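Aminoglycoside N(3)-acetyltransferase III (Serratia marcescens, PDB 7LAO) catalyses transfer of an acetyl group from acetyl-CoA to the 3-amino group of 2-deoxystreptamine antibiotics such as gentamicin, conferring resistance to them. Local coordinates at residues Ala178-Pro181 against Asn182-Arg185; Gly211-Asp214 against Cys215-Val218; Lys230-Glu234 against Leu235-Arg239; Phe259-Thr262 against Tyr263-His267. All coordinates share one frame; numbering follows the deposited sequence.

Contact 1. Residues Ala178-Pro181 against Asn182-Arg185; sequences APIP and NKRR
K183 folds back along the turn, and its ammonium donates to the carbonyl of A178, with NZ 2.9 Å from A178 O. The chain gets there by a bend at chi3 (-87°), which carries CE and NZ back over the residues before it. On the way CG crosses the I180 side chain at about a right angle and lies 3.8 Å from I180 CG1. A178 O takes a second bond, 2.7 Å from I180 N, which reaches the opposite face of the carbonyl and closes an inverse gamma turn centred on P179. The loop joins helix 170-177 to strand 185-192 of this antibiotic N-acetyltransferase family domain, and K183 NZ also binds E175 O and A176 O, so the one ammonium gathers three carbonyls from the end of that helix and the residue following it. P181 and N182 form the outer bend. N182 has positive phi (67°), which turns the chain sharply, while its carboxamide leans back on P181, OD1 lying 4.0 Å from P181 CB. Across the inside of the bend a water bridges the backbone, donating to I180 O at 2.8 Å and accepting from K183 N at 3.1 Å.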
loop_
_atom_site.group_PDB
_atom_site.type_symbol
_atom_site.label_atom_id
_atom_site.label_comp_id
_atom_site.label_asym_id
_atom_site.label_seq_id
_atom_site.Cartn_x
_atom_site.Cartn_y
_atom_site.Cartn_z
ATOM N N ALA A 178 -4.967 -13.036 10.884
ATOM C CA ALA A 178 -5.778 -14.256 10.720
ATOM C C ALA A 178 -5.302 -15.378 11.630
ATOM O O ALA A 178 -4.155 -15.819 11.506
ATOM C CB ALA A 178 -5.766 -14.737 9.254
ATOM N N PRO A 179 -6.163 -15.900 12.531
ATOM C CA PRO A 179 -5.783 -16.934 13.525
ATOM C C PRO A 179 -5.562 -18.306 12.903
ATOM O O PRO A 179 -6.311 -19.260 13.113
ATOM C CB PRO A 179 -6.995 -16.940 14.459
ATOM C CG PRO A 179 -8.154 -16.644 13.518
ATOM C CD PRO A 179 -7.615 -15.616 12.560
ATOM N N ILE A 180 -4.514 -18.444 12.103
ATOM C CA ILE A 180 -4.270 -19.716 11.448
ATOM C C ILE A 180 -2.822 -20.110 11.687
ATOM O O ILE A 180 -1.975 -19.234 11.908
ATOM C CB ILE A 180 -4.577 -19.620 9.949
ATOM C CG1 ILE A 180 -3.567 -18.681 9.283
ATOM C CG2 ILE A 180 -6.041 -19.148 9.697
ATOM C CD1 ILE A 180 -3.725 -18.626 7.789
ATOM N N PRO A 181 -2.491 -21.393 11.634
ATOM C CA PRO A 181 -1.092 -21.817 11.791
ATOM C C PRO A 181 -0.265 -21.782 10.507
ATOM O O PRO A 181 -0.790 -21.567 9.401
ATOM C CB PRO A 181 -1.237 -23.260 12.279
ATOM C CG PRO A 181 -2.474 -23.728 11.630
ATOM C CD PRO A 181 -3.404 -22.555 11.576
ATOM N N ASN A 182 1.040 -22.038 10.664
ATOM C CA ASN A 182 1.983 -22.226 9.569
ATOM C C ASN A 182 2.226 -20.964 8.761
ATOM O O ASN A 182 2.711 -21.040 7.627
ATOM C CB ASN A 182 1.523 -23.356 8.646
ATOM C CG ASN A 182 1.277 -24.635 9.399
ATOM O OD1 ASN A 182 1.876 -24.870 10.455
ATOM N ND2 ASN A 182 0.388 -25.470 8.875
ATOM N N LYS A 183 1.895 -19.797 9.307
ATOM C CA LYS A 183 2.143 -18.543 8.602
ATOM C C LYS A 183 3.641 -18.312 8.423
ATOM O O LYS A 183 4.440 -18.548 9.335
ATOM C CB LYS A 183 1.514 -17.375 9.358
ATOM C CG LYS A 183 0.009 -17.298 9.183
ATOM C CD LYS A 183 -0.544 -15.908 9.510
ATOM C CE LYS A 183 -0.862 -15.748 10.990
ATOM N NZ LYS A 183 -1.639 -14.489 11.213
ATOM N N ARG A 184 4.017 -17.848 7.231
ATOM C CA ARG A 184 5.424 -17.682 6.876
ATOM C C ARG A 184 5.977 -16.361 7.408
ATOM O O ARG A 184 5.299 -15.325 7.389
ATOM C CB ARG A 184 5.591 -17.747 5.352
ATOM C CG ARG A 184 5.448 -19.166 4.775
ATOM C CD ARG A 184 5.120 -19.146 3.281
ATOM N NE ARG A 184 6.135 -18.442 2.510
ATOM C CZ ARG A 184 7.089 -19.037 1.798
ATOM N NH1 ARG A 184 7.162 -20.362 1.757
ATOM N NH2 ARG A 184 7.974 -18.307 1.130
ATOM N N ARG A 185 7.225 -16.405 7.867
ATOM C CA ARG A 185 7.959 -15.258 8.379
ATOM C C ARG A 185 9.230 -15.068 7.563
ATOM O O ARG A 185 9.749 -16.014 6.961
ATOM C CB ARG A 185 8.352 -15.451 9.857
ATOM C CG ARG A 185 7.248 -15.994 10.736
ATOM C CD ARG A 185 6.349 -14.869 11.161
ATOM N NE ARG A 185 7.034 -13.933 12.040
ATOM C CZ ARG A 185 6.405 -13.004 12.750
ATOM N NH1 ARG A 185 5.090 -12.887 12.650
ATOM N NH2 ARG A 185 7.091 -12.184 13.539
HETATM O O HOH W 1 0.819 -19.153 12.150
#

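Contact 2. Residues Gly211-Asp214 against Cys215-Val218; sequences GILD and CFAV
L213 and D214 offer their carbonyls to the amides three residues on, so that two four-residue turns overlap. The first is poor: F216 N lies 3.1 Å from L213 O, but the weak bond is bent to 133° at the hydrogen. The second is straighter, with A217 N at 3.1 Å from D214 O and 161° at the hydrogen, although the donor stands well above the carbonyl plane, away from the lone-pair directions. The CB of A217 rests against both acceptors, 3.7 Å from L213 O and 3.6 Å from D214 O, and V218 CG2 also touches the latter. At the side-chain level, D214 OD1 is taken up by a salt bridge to R184 NH1, from the loop leading to strand 185-192, and the backbones of I212 and R184 are also hydrogen-bonded. The segment itself belongs to the loop between strand 200-207 and helix 224-233, and the side chains of I212, L213 and F216 are buried. I212 and L213 run alongside F216 in the same direction; I212 CG2 and L213 CB converge on F216 CD2, the latter at 3.9 Å, while C215 SG sits over one face of the ring near its rim. F216 further meets F268, with planes about 70° apart, and A224 and T227 of helix 224-233. Where the chain curls round, G211 has no side chain to intervene, and its CA comes within 3.7 Å of F216 O and 4.0 Å of A217 CB.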
loop_
_atom_site.group_PDB
_atom_site.type_symbol
_atom_site.label_atom_id
_atom_site.label_comp_id
_atom_site.label_asym_id
_atom_site.label_seq_id
_atom_site.Cartn_x
_atom_site.Cartn_y
_atom_site.Cartn_z
ATOM N N GLY A 211 3.583 -14.297 -0.031
ATOM C CA GLY A 211 3.020 -15.595 0.276
ATOM C C GLY A 211 2.929 -15.889 1.758
ATOM O O GLY A 211 3.926 -16.249 2.383
ATOM N N ILE A 212 1.726 -15.791 2.328
ATOM C CA ILE A 212 1.571 -16.003 3.769
ATOM C C ILE A 212 1.635 -17.481 4.116
ATOM O O ILE A 212 1.959 -17.847 5.249
ATOM C CB ILE A 212 0.253 -15.362 4.230
ATOM C CG1 ILE A 212 0.174 -15.321 5.756
ATOM C CG2 ILE A 212 -0.944 -16.008 3.509
ATOM C CD1 ILE A 212 1.258 -14.404 6.388
ATOM N N LEU A 213 1.325 -18.353 3.161
ATOM C CA LEU A 213 1.403 -19.799 3.354
ATOM C C LEU A 213 2.151 -20.380 2.171
ATOM O O LEU A 213 2.322 -19.719 1.154
ATOM C CB LEU A 213 0.011 -20.438 3.466
ATOM C CG LEU A 213 -0.784 -20.108 4.725
ATOM C CD1 LEU A 213 -2.225 -20.550 4.530
ATOM C CD2 LEU A 213 -0.181 -20.837 5.837
ATOM N N ASP A 214 2.593 -21.628 2.302
ATOM C CA ASP A 214 3.395 -22.237 1.248
ATOM C C ASP A 214 2.671 -22.236 -0.090
ATOM O O ASP A 214 3.264 -21.905 -1.123
ATOM C CB ASP A 214 3.763 -23.656 1.644
ATOM C CG ASP A 214 4.865 -23.689 2.651
ATOM O OD1 ASP A 214 5.419 -22.609 2.929
ATOM O OD2 ASP A 214 5.168 -24.776 3.179
ATOM N N CYS A 215 1.386 -22.586 -0.095
ATOM C CA CYS A 215 0.678 -22.694 -1.364
ATOM C C CYS A 215 0.488 -21.339 -2.033
ATOM O O CYS A 215 0.339 -21.281 -3.257
ATOM C CB CYS A 215 -0.666 -23.386 -1.154
ATOM S SG CYS A 215 -1.725 -22.569 0.053
ATOM N N PHE A 216 0.524 -20.249 -1.279
ATOM C CA PHE A 216 0.381 -18.917 -1.857
ATOM C C PHE A 216 1.706 -18.300 -2.284
ATOM O O PHE A 216 1.717 -17.160 -2.761
ATOM C CB PHE A 216 -0.299 -17.988 -0.852
ATOM C CG PHE A 216 -1.719 -18.340 -0.589
ATOM C CD1 PHE A 216 -2.639 -18.366 -1.637
ATOM C CD2 PHE A 216 -2.138 -18.645 0.699
ATOM C CE1 PHE A 216 -3.961 -18.682 -1.409
ATOM C CE2 PHE A 216 -3.467 -18.962 0.946
ATOM C CZ PHE A 216 -4.384 -18.993 -0.111
ATOM N N ALA A 217 2.813 -19.004 -2.094
ATOM C CA ALA A 217 4.138 -18.475 -2.368
ATOM C C ALA A 217 4.737 -19.064 -3.637
ATOM O O ALA A 217 5.911 -18.812 -3.942
ATOM C CB ALA A 217 5.057 -18.737 -1.171
ATOM N N VAL A 218 3.962 -19.847 -4.370
ATOM C CA VAL A 218 4.440 -20.442 -5.607
ATOM C C VAL A 218 4.382 -19.406 -6.713
ATOM O O VAL A 218 3.443 -18.604 -6.784
ATOM C CB VAL A 218 3.605 -21.680 -5.965
ATOM C CG1 VAL A 218 4.371 -22.539 -6.957
ATOM C CG2 VAL A 218 3.252 -22.463 -4.706
#

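Contact 3. Residues Lys230-Glu234 against Leu235-Arg239; sequences KAYVE and LGRHR
The imidazole of H238 lies under the side chain of V233, whose CG2 stands over one ring face in a CH-pi contact, 4.1 Å from the centroid and 14° off the normal. V233 CG1 presses on H238 CE1 at 3.6 Å. With chi1 at 67°, the H238 ring is set between its own backbone N and carbonyl carbon, turned back toward the helix. A water in the ring plane, 2.9 Å from H238 ND1, fixes its rotation from one side; the same water donates to Y232 O and accepts from R237 N. At the other nitrogen, NE2 bonds to E240. The chain reverses through a type I turn from V233 to G236, closed by G236 N to V233 O at 3.0 Å, and G236 leaves helical geometry with positive phi. L235 N holds Y232 O, while L235 CD1 packs at 4.0 Å from Y232 CD1 and also covers a face of the R237 guanidinium. D255 takes both Y232 OH and R237 NH1. Helix 224-233 is thereby handed over to edge strand 239-243, Y232 meeting F259 of helix 253-268 edge-to-face while V233 leans on F251 of strand 246-252.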
loop_
_atom_site.group_PDB
_atom_site.type_symbol
_atom_site.label_atom_id
_atom_site.label_comp_id
_atom_site.label_asym_id
_atom_site.label_seq_id
_atom_site.Cartn_x
_atom_site.Cartn_y
_atom_site.Cartn_z
ATOM N N LYS A 230 -10.481 -11.847 -5.225
ATOM C CA LYS A 230 -11.380 -12.443 -6.210
ATOM C C LYS A 230 -12.599 -13.067 -5.543
ATOM O O LYS A 230 -13.734 -12.930 -6.032
ATOM C CB LYS A 230 -10.643 -13.491 -7.039
ATOM C CG LYS A 230 -9.567 -12.945 -7.952
ATOM C CD LYS A 230 -8.571 -14.050 -8.320
ATOM C CE LYS A 230 -8.892 -14.690 -9.625
ATOM N NZ LYS A 230 -8.338 -13.813 -10.698
ATOM N N ALA A 231 -12.378 -13.825 -4.464
ATOM C CA ALA A 231 -13.506 -14.428 -3.762
ATOM C C ALA A 231 -14.411 -13.357 -3.175
ATOM O O ALA A 231 -15.642 -13.487 -3.247
ATOM C CB ALA A 231 -13.020 -15.371 -2.650
ATOM N N TYR A 232 -13.824 -12.244 -2.669
ATOM C CA TYR A 232 -14.649 -11.175 -2.112
ATOM C C TYR A 232 -15.486 -10.507 -3.195
ATOM O O TYR A 232 -16.666 -10.182 -2.982
ATOM C CB TYR A 232 -13.780 -10.126 -1.395
ATOM C CG TYR A 232 -14.569 -8.981 -0.791
ATOM C CD1 TYR A 232 -15.235 -9.119 0.444
ATOM C CD2 TYR A 232 -14.619 -7.724 -1.441
ATOM C CE1 TYR A 232 -15.977 -8.037 1.005
ATOM C CE2 TYR A 232 -15.319 -6.657 -0.877
ATOM C CZ TYR A 232 -15.973 -6.807 0.325
ATOM O OH TYR A 232 -16.704 -5.737 0.803
ATOM N N VAL A 233 -14.900 -10.314 -4.375
ATOM C CA VAL A 233 -15.650 -9.650 -5.441
ATOM C C VAL A 233 -16.986 -10.347 -5.773
ATOM O O VAL A 233 -17.958 -9.676 -6.136
ATOM C CB VAL A 233 -14.732 -9.495 -6.672
ATOM C CG1 VAL A 233 -15.582 -9.365 -8.032
ATOM C CG2 VAL A 233 -13.806 -8.331 -6.455
ATOM N N GLU A 234 -17.087 -11.675 -5.588
ATOM C CA GLU A 234 -18.323 -12.365 -5.921
ATOM C C GLU A 234 -19.528 -11.864 -5.119
ATOM O O GLU A 234 -20.672 -11.958 -5.597
ATOM C CB GLU A 234 -18.120 -13.865 -5.735
ATOM C CG GLU A 234 -17.097 -14.467 -6.681
ATOM C CD GLU A 234 -17.087 -15.997 -6.630
ATOM O OE1 GLU A 234 -17.530 -16.562 -5.603
ATOM O OE2 GLU A 234 -16.657 -16.631 -7.620
ATOM N N LEU A 235 -19.303 -11.306 -3.911
ATOM C CA LEU A 235 -20.406 -10.804 -3.081
ATOM C C LEU A 235 -21.093 -9.578 -3.669
ATOM O O LEU A 235 -22.232 -9.270 -3.285
ATOM C CB LEU A 235 -19.883 -10.427 -1.688
ATOM C CG LEU A 235 -19.291 -11.510 -0.792
ATOM C CD1 LEU A 235 -18.843 -10.904 0.608
ATOM C CD2 LEU A 235 -20.263 -12.625 -0.575
ATOM N N GLY A 236 -20.431 -8.879 -4.594
ATOM C CA GLY A 236 -21.067 -7.735 -5.226
ATOM C C GLY A 236 -21.228 -6.549 -4.288
ATOM O O GLY A 236 -22.106 -5.711 -4.511
ATOM N N ARG A 237 -20.414 -6.468 -3.223
ATOM C CA ARG A 237 -20.482 -5.339 -2.262
ATOM C C ARG A 237 -19.642 -4.153 -2.685
ATOM O O ARG A 237 -19.980 -3.018 -2.364
ATOM C CB ARG A 237 -19.971 -5.751 -0.864
ATOM C CG ARG A 237 -20.830 -6.903 -0.249
ATOM C CD ARG A 237 -20.179 -7.329 1.101
ATOM N NE ARG A 237 -21.010 -8.327 1.759
ATOM C CZ ARG A 237 -20.806 -8.751 2.989
ATOM N NH1 ARG A 237 -19.781 -8.264 3.713
ATOM N NH2 ARG A 237 -21.623 -9.671 3.487
ATOM N N HIS A 238 -18.571 -4.408 -3.406
ATOM C CA HIS A 238 -17.648 -3.376 -3.858
ATOM C C HIS A 238 -18.269 -2.626 -5.041
ATOM O O HIS A 238 -19.328 -2.991 -5.531
ATOM C CB HIS A 238 -16.355 -4.049 -4.287
ATOM C CG HIS A 238 -16.564 -4.879 -5.506
ATOM N ND1 HIS A 238 -17.281 -6.068 -5.482
ATOM C CD2 HIS A 238 -16.274 -4.634 -6.808
ATOM C CE1 HIS A 238 -17.384 -6.534 -6.717
ATOM N NE2 HIS A 238 -16.783 -5.683 -7.543
ATOM N N ARG A 239 -17.595 -1.567 -5.510
ATOM C CA ARG A 239 -18.034 -0.814 -6.683
ATOM C C ARG A 239 -16.984 -0.940 -7.776
ATOM O O ARG A 239 -15.777 -0.969 -7.488
ATOM C CB ARG A 239 -18.224 0.678 -6.365
ATOM C CG ARG A 239 -19.285 0.976 -5.301
ATOM C CD ARG A 239 -20.684 1.029 -5.946
ATOM N NE ARG A 239 -20.778 2.247 -6.731
ATOM C CZ ARG A 239 -21.193 3.421 -6.254
ATOM N NH1 ARG A 239 -21.591 3.526 -4.994
ATOM N NH2 ARG A 239 -21.210 4.490 -7.038
HETATM O O HOH W 2 -17.976 -7.552 -3.140
#

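Contact 4. Residues Phe259-Thr262 against Tyr263-His267; sequences FGVT and YLEQH
F259 and Y263 stand one turn apart on the helix, and their side chains cross obliquely, CE1 of F259 lying 4.1 Å from CD1 of Y263. Both residues swing the ring to the side opposite their backbone N (chi1 176° for F259 and -175° for Y263), which throws the two aromatics out from the same flank of the helix. Beyond Y263 comes H267, whose ND1 lies 3.7 Å above the tyrosine ring, over its centre. That nitrogen donates to Y263 O at 2.9 Å, with the acceptor in the imidazole plane; the bond sets the rotation of the H267 ring. The backbone here is regular alpha-helix, part of the long C-terminal helix 253-268: Y263 N, L264 N, E265 N and Q266 N donate to the carbonyls four residues earlier, the bond from Y263 N to F259 O being the shortest of them at 2.7 Å. The aromatic flank faces helix 224-233, where F259 and Y263 both touch I228, whereas V261 turns to A174 and I177 of helix 170-177. E265 runs out extended beyond CG and lays its carboxylate beside V261, OE2 reaching 3.3 Å from V261 CG1, a close apolar-to-oxygen approach. Q266 sets CG beside its backbone N (chi1 -69°), 3.3 Å from T262 O, and then bends at chi2, which turns the amide aside. T262 holds its hydroxyl next to its own backbone N, from where OG1 bonds to S258 O one turn back. L264 drapes CB and CG over G260 O, both at 3.4 Å.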
loop_
_atom_site.group_PDB
_atom_site.type_symbol
_atom_site.label_atom_id
_atom_site.label_comp_id
_atom_site.label_asym_id
_atom_site.label_seq_id
_atom_site.Cartn_x
_atom_site.Cartn_y
_atom_site.Cartn_z
ATOM N N PHE A 259 -13.713 -10.173 5.664
ATOM C CA PHE A 259 -13.892 -11.291 4.751
ATOM C C PHE A 259 -12.625 -12.119 4.662
ATOM O O PHE A 259 -12.666 -13.347 4.705
ATOM C CB PHE A 259 -14.269 -10.792 3.353
ATOM C CG PHE A 259 -14.381 -11.911 2.356
ATOM C CD1 PHE A 259 -13.292 -12.331 1.594
ATOM C CD2 PHE A 259 -15.590 -12.611 2.241
ATOM C CE1 PHE A 259 -13.475 -13.445 0.673
ATOM C CE2 PHE A 259 -15.729 -13.652 1.330
ATOM C CZ PHE A 259 -14.673 -14.056 0.575
ATOM N N GLY A 260 -11.490 -11.454 4.499
ATOM C CA GLY A 260 -10.233 -12.160 4.337
ATOM C C GLY A 260 -9.883 -13.005 5.555
ATOM O O GLY A 260 -9.393 -14.130 5.416
ATOM N N VAL A 261 -10.160 -12.491 6.757
ATOM C CA VAL A 261 -9.872 -13.271 7.962
ATOM C C VAL A 261 -10.788 -14.501 8.005
ATOM O O VAL A 261 -10.339 -15.619 8.275
ATOM C CB VAL A 261 -10.005 -12.381 9.225
ATOM C CG1 VAL A 261 -9.810 -13.197 10.530
ATOM C CG2 VAL A 261 -8.981 -11.266 9.223
ATOM N N THR A 262 -12.074 -14.305 7.702
ATOM C CA THR A 262 -13.040 -15.396 7.645
ATOM C C THR A 262 -12.629 -16.444 6.612
ATOM O O THR A 262 -12.648 -17.647 6.883
ATOM C CB THR A 262 -14.417 -14.818 7.276
ATOM O OG1 THR A 262 -14.784 -13.817 8.231
ATOM C CG2 THR A 262 -15.495 -15.907 7.221
ATOM N N TYR A 263 -12.324 -15.986 5.394
ATOM C CA TYR A 263 -11.834 -16.852 4.326
ATOM C C TYR A 263 -10.645 -17.677 4.791
ATOM O O TYR A 263 -10.605 -18.896 4.597
ATOM C CB TYR A 263 -11.427 -15.984 3.103
ATOM C CG TYR A 263 -11.015 -16.832 1.891
ATOM C CD1 TYR A 263 -11.953 -17.207 0.936
ATOM C CD2 TYR A 263 -9.701 -17.297 1.736
ATOM C CE1 TYR A 263 -11.608 -18.014 -0.184
ATOM C CE2 TYR A 263 -9.348 -18.116 0.625
ATOM C CZ TYR A 263 -10.306 -18.460 -0.324
ATOM O OH TYR A 263 -9.957 -19.252 -1.395
ATOM N N LEU A 264 -9.635 -17.017 5.365
ATOM C CA LEU A 264 -8.438 -17.749 5.767
ATOM C C LEU A 264 -8.746 -18.754 6.879
ATOM O O LEU A 264 -8.168 -19.853 6.918
ATOM C CB LEU A 264 -7.339 -16.774 6.199
ATOM C CG LEU A 264 -6.606 -16.027 5.063
ATOM C CD1 LEU A 264 -5.738 -14.891 5.592
ATOM C CD2 LEU A 264 -5.758 -16.976 4.210
ATOM N N GLU A 265 -9.677 -18.418 7.765
ATOM C CA GLU A 265 -10.029 -19.342 8.837
ATOM C C GLU A 265 -10.742 -20.561 8.272
ATOM O O GLU A 265 -10.452 -21.709 8.649
ATOM C CB GLU A 265 -10.921 -18.633 9.846
ATOM C CG GLU A 265 -10.233 -17.588 10.714
ATOM C CD GLU A 265 -11.173 -17.009 11.775
ATOM O OE1 GLU A 265 -12.103 -17.729 12.207
ATOM O OE2 GLU A 265 -10.981 -15.842 12.182
ATOM N N GLN A 266 -11.714 -20.323 7.393
ATOM C CA GLN A 266 -12.489 -21.430 6.865
ATOM C C GLN A 266 -11.627 -22.344 6.004
ATOM O O GLN A 266 -11.931 -23.530 5.884
ATOM C CB GLN A 266 -13.691 -20.905 6.071
ATOM C CG GLN A 266 -14.749 -20.252 6.935
ATOM C CD GLN A 266 -15.453 -21.274 7.816
ATOM O OE1 GLN A 266 -16.080 -22.208 7.309
ATOM N NE2 GLN A 266 -15.321 -21.124 9.138
ATOM N N HIS A 267 -10.547 -21.829 5.411
ATOM C CA HIS A 267 -9.783 -22.647 4.476
ATOM C C HIS A 267 -8.479 -23.161 5.042
ATOM O O HIS A 267 -8.040 -24.247 4.667
ATOM C CB HIS A 267 -9.506 -21.866 3.187
ATOM C CG HIS A 267 -10.729 -21.688 2.337
ATOM N ND1 HIS A 267 -11.657 -20.694 2.562
ATOM C CD2 HIS A 267 -11.186 -22.392 1.278
ATOM C CE1 HIS A 267 -12.633 -20.792 1.684
ATOM N NE2 HIS A 267 -12.366 -21.808 0.885
#

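Contact 1 touches both contact 2 and contact 4, and contact 3 joins through contact 4. Contacts 1 and 2 meet through R184, whose N lies 2.9 Å from I212 O in a probable hydrogen bond and whose guanidinium pairs with D214. Contact 1 also packs on the C-terminal helix of contact 4, with A178 CB 3.7 Å from L264 CD1 and P179 CG 3.2 Å from E265 OE2. On its other flank that helix touches contact 3, A231 CB lying 3.9 Å from Y263 CE1. Contacts 2 and 4 come within about 4 Å at their nearest atoms without touching. Contacts 1 and 3 remain about 14 Å apart at their nearest atoms, with helix 253-268 packing against both.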